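Endoglucanase(Endo-1,4-beta-glucanase)protein (PDB 6R2J) probably hydrolyses beta-1,4-glucosidic bonds of cellulose-like glucans as an endoglucanase, and binds cellobiose. Local coordinates at residues Ser70-Asp75 with Arg124-Arg129. Numbering follows the deposited sequence.
Sequences SGLNFD and RKLAER
Leu72 and Lys125 are the pair whose CA atoms come nearest, 8.0 Å apart. Residues 70-73 run as a loop into helix 74-89, while 124-129 is a helical turn and a half near the end of helix 116-130. Asn73 is the N-cap, its OD1 accepting a bond from Gln76 N. No hydrogen bond joins the two segments, and Leu72 carries the contact. Its CD1 lies 3.8 Å from Lys125 CB, on the base of the lysine chain, and its CG also meets Lys125 CD. The same CD1 reaches Leu126 CD2 at 4.2 Å. It also sits 3.5 Å above one face of the Arg129 guanidinium, off centre toward the rim. Arg129 comes from the opposite direction, its chain bent at chi2 (-67°), and brings NH2 to 3.7 Å from Leu72 CB. Cutting Leu72 back to an alanine is likely to leave the Arg129 guanidinium face and Lys125 CB without their apolar neighbour, and to open a gap beside Leu126. Ile77 of helix 74-89 touches Leu72, Leu126 and Arg129, and Val122 also touches Leu72, extending the apolar patch. This is plain packing between consecutive outer helices of the (beta/alpha)8 TIM barrel of family 5, where the loop entering helix 74-89 rests on helix 116-130.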
ATOM      1  N   SER A  70     -21.475 -15.111   4.951  1.00 18.18           N
ATOM      2  CA  SER A  70     -22.174 -13.850   4.815  1.00 17.75           C
ATOM      3  C   SER A  70     -21.799 -13.172   3.500  1.00 15.55           C
ATOM      4  O   SER A  70     -20.719 -13.382   2.950  1.00 15.15           O
ATOM      5  CB  SER A  70     -21.791 -12.920   5.982  1.00 20.20           C
ATOM      6  OG  SER A  70     -20.717 -12.012   5.675  1.00 21.33           O
ATOM      7  N   GLY A  71     -22.713 -12.340   3.011  1.00 14.39           N
ATOM      8  CA  GLY A  71     -22.406 -11.430   1.935  1.00 15.09           C
ATOM      9  C   GLY A  71     -21.597 -10.267   2.470  1.00 14.91           C
ATOM     10  O   GLY A  71     -21.200 -10.221   3.634  1.00 16.39           O
ATOM     11  N   LEU A  72     -21.373  -9.295   1.592  1.00 14.09           N
ATOM     12  CA  LEU A  72     -20.596  -8.119   1.946  1.00 12.97           C
ATOM     13  C   LEU A  72     -21.430  -7.172   2.802  1.00 12.52           C
ATOM     14  O   LEU A  72     -22.662  -7.086   2.679  1.00 13.06           O
ATOM     15  CB  LEU A  72     -20.120  -7.389   0.685  1.00 12.76           C
ATOM     16  CG  LEU A  72     -19.227  -8.172  -0.274  1.00 13.50           C
ATOM     17  CD1 LEU A  72     -18.779  -7.355  -1.438  1.00 13.30           C
ATOM     18  CD2 LEU A  72     -18.004  -8.716   0.451  1.00 15.01           C
ATOM     19  N   ASN A  73     -20.738  -6.458   3.684  1.00 10.98           N
ATOM     20  CA  ASN A  73     -21.364  -5.432   4.506  1.00  9.33           C
ATOM     21  C   ASN A  73     -21.612  -4.176   3.673  1.00  9.85           C
ATOM     22  O   ASN A  73     -20.661  -3.500   3.273  1.00 12.07           O
ATOM     23  CB  ASN A  73     -20.443  -5.103   5.671  1.00  7.60           C
ATOM     24  CG  ASN A  73     -21.108  -4.230   6.683  1.00  9.32           C
ATOM     25  OD1 ASN A  73     -21.002  -3.027   6.624  1.00 10.74           O
ATOM     26  ND2 ASN A  73     -21.784  -4.832   7.625  1.00 11.17           N
ATOM     27  N   PHE A  74     -22.895  -3.837   3.478  1.00 10.89           N
ATOM     28  CA  PHE A  74     -23.319  -2.688   2.672  1.00 10.95           C
ATOM     29  C   PHE A  74     -22.697  -1.386   3.163  1.00 11.05           C
ATOM     30  O   PHE A  74     -22.188  -0.593   2.369  1.00 12.16           O
ATOM     31  CB  PHE A  74     -24.846  -2.634   2.755  1.00 11.92           C
ATOM     32  CG  PHE A  74     -25.484  -1.569   1.918  1.00 16.63           C
ATOM     33  CD1 PHE A  74     -25.721  -1.771   0.559  1.00 18.94           C
ATOM     34  CD2 PHE A  74     -25.861  -0.354   2.490  1.00 18.88           C
ATOM     35  CE1 PHE A  74     -26.315  -0.787  -0.210  1.00 20.28           C
ATOM     36  CE2 PHE A  74     -26.437   0.641   1.723  1.00 20.06           C
ATOM     37  CZ  PHE A  74     -26.690   0.414   0.377  1.00 20.99           C
ATOM     38  N   ASP A  75     -22.722  -1.138   4.467  1.00 12.90           N
ATOM     39  CA  ASP A  75     -22.194   0.134   4.960  1.00 12.67           C
ATOM     40  C   ASP A  75     -20.682   0.240   4.752  1.00  9.56           C
ATOM     41  O   ASP A  75     -20.165   1.334   4.557  1.00 11.14           O
ATOM     42  CB  ASP A  75     -22.507   0.314   6.448  1.00 14.66           C
ATOM     43  CG  ASP A  75     -23.965   0.651   6.728  1.00 18.37           C
ATOM     44  OD1 ASP A  75     -24.621   1.280   5.871  1.00 19.81           O
ATOM     45  OD2 ASP A  75     -24.458   0.290   7.829  1.00 19.82           O
ATOM     46  N   ARG A 124     -13.544 -11.119  -6.145  1.00 14.71           N
ATOM     47  CA  ARG A 124     -14.493 -11.026  -7.237  1.00 14.08           C
ATOM     48  C   ARG A 124     -15.655 -10.123  -6.853  1.00 12.86           C
ATOM     49  O   ARG A 124     -16.045  -9.236  -7.618  1.00 12.38           O
ATOM     50  CB  ARG A 124     -14.972 -12.423  -7.627  1.00 15.59           C
ATOM     51  CG  ARG A 124     -15.638 -12.417  -9.004  1.00 18.26           C
ATOM     52  CD  ARG A 124     -16.254 -13.758  -9.367  1.00 20.61           C
ATOM     53  NE  ARG A 124     -15.297 -14.863  -9.367  1.00 21.52           N
ATOM     54  CZ  ARG A 124     -15.186 -15.753  -8.390  1.00 20.49           C
ATOM     55  NH1 ARG A 124     -15.966 -15.671  -7.328  1.00 20.44           N
ATOM     56  NH2 ARG A 124     -14.300 -16.723  -8.473  1.00 18.87           N
ATOM     57  N   LYS A 125     -16.220 -10.331  -5.666  1.00 13.44           N
ATOM     58  CA  LYS A 125     -17.345  -9.512  -5.231  1.00 13.46           C
ATOM     59  C   LYS A 125     -16.932  -8.064  -5.047  1.00 11.71           C
ATOM     60  O   LYS A 125     -17.676  -7.165  -5.443  1.00 12.46           O
ATOM     61  CB  LYS A 125     -17.954 -10.058  -3.939  1.00 14.25           C
ATOM     62  CG  LYS A 125     -19.005 -11.130  -4.128  1.00 14.81           C
ATOM     63  CD  LYS A 125     -19.661 -11.395  -2.802  1.00 16.81           C
ATOM     64  CE  LYS A 125     -20.768 -12.420  -2.897  1.00 19.52           C
ATOM     65  NZ  LYS A 125     -20.220 -13.781  -2.669  1.00 22.65           N
ATOM     66  N   LEU A 126     -15.770  -7.808  -4.427  1.00 10.54           N
ATOM     67  CA  LEU A 126     -15.303  -6.425  -4.290  1.00 11.34           C
ATOM     68  C   LEU A 126     -15.060  -5.768  -5.651  1.00 12.17           C
ATOM     69  O   LEU A 126     -15.407  -4.594  -5.859  1.00 13.94           O
ATOM     70  CB  LEU A 126     -14.028  -6.374  -3.447  1.00 12.33           C
ATOM     71  CG  LEU A 126     -14.155  -6.694  -1.957  1.00 10.17           C
ATOM     72  CD1 LEU A 126     -12.799  -6.801  -1.316  1.00  9.60           C
ATOM     73  CD2 LEU A 126     -15.005  -5.626  -1.303  1.00 11.51           C
ATOM     74  N   ALA A 127     -14.453  -6.498  -6.596  1.00 10.66           N
ATOM     75  CA  ALA A 127     -14.195  -5.912  -7.910  1.00 11.87           C
ATOM     76  C   ALA A 127     -15.495  -5.580  -8.639  1.00 12.62           C
ATOM     77  O   ALA A 127     -15.544  -4.613  -9.402  1.00 10.87           O
ATOM     78  CB  ALA A 127     -13.312  -6.853  -8.730  1.00 13.38           C
ATOM     79  N   GLU A 128     -16.552  -6.377  -8.427  1.00 15.39           N
ATOM     80  CA  GLU A 128     -17.873  -6.053  -8.959  0.82 16.88           C
ATOM     81  C   GLU A 128     -18.405  -4.751  -8.373  1.00 16.29           C
ATOM     82  O   GLU A 128     -19.076  -3.985  -9.065  1.00 17.88           O
ATOM     83  CB  GLU A 128     -18.854  -7.190  -8.637  0.82 19.16           C
ATOM     84  CG  GLU A 128     -18.681  -8.511  -9.433  0.82 21.40           C
ATOM     85  CD  GLU A 128     -19.492  -9.678  -8.830  0.82 22.87           C
ATOM     86  OE1 GLU A 128     -20.486  -9.412  -8.127  0.82 22.99           O
ATOM     87  OE2 GLU A 128     -19.143 -10.863  -9.042  0.82 23.98           O
ATOM     88  N   ARG A 129     -18.108  -4.471  -7.107  1.00 14.84           N
ATOM     89  CA  ARG A 129     -18.620  -3.240  -6.507  1.00 15.69           C
ATOM     90  C   ARG A 129     -17.892  -1.988  -7.018  1.00 16.19           C
ATOM     91  O   ARG A 129     -18.506  -0.915  -7.133  1.00 17.46           O
ATOM     92  CB  ARG A 129     -18.493  -3.310  -4.985  1.00 18.51           C
ATOM     93  CG  ARG A 129     -19.180  -4.469  -4.267  1.00 18.07           C
ATOM     94  CD  ARG A 129     -20.707  -4.388  -4.359  1.00 19.86           C
ATOM     95  NE  ARG A 129     -21.285  -5.572  -3.727  1.00 20.65           N
ATOM     96  CZ  ARG A 129     -22.009  -5.552  -2.611  1.00 21.94           C
ATOM     97  NH1 ARG A 129     -22.276  -4.384  -2.021  1.00 24.88           N
ATOM     98  NH2 ARG A 129     -22.477  -6.673  -2.079  1.00 19.85           N
TER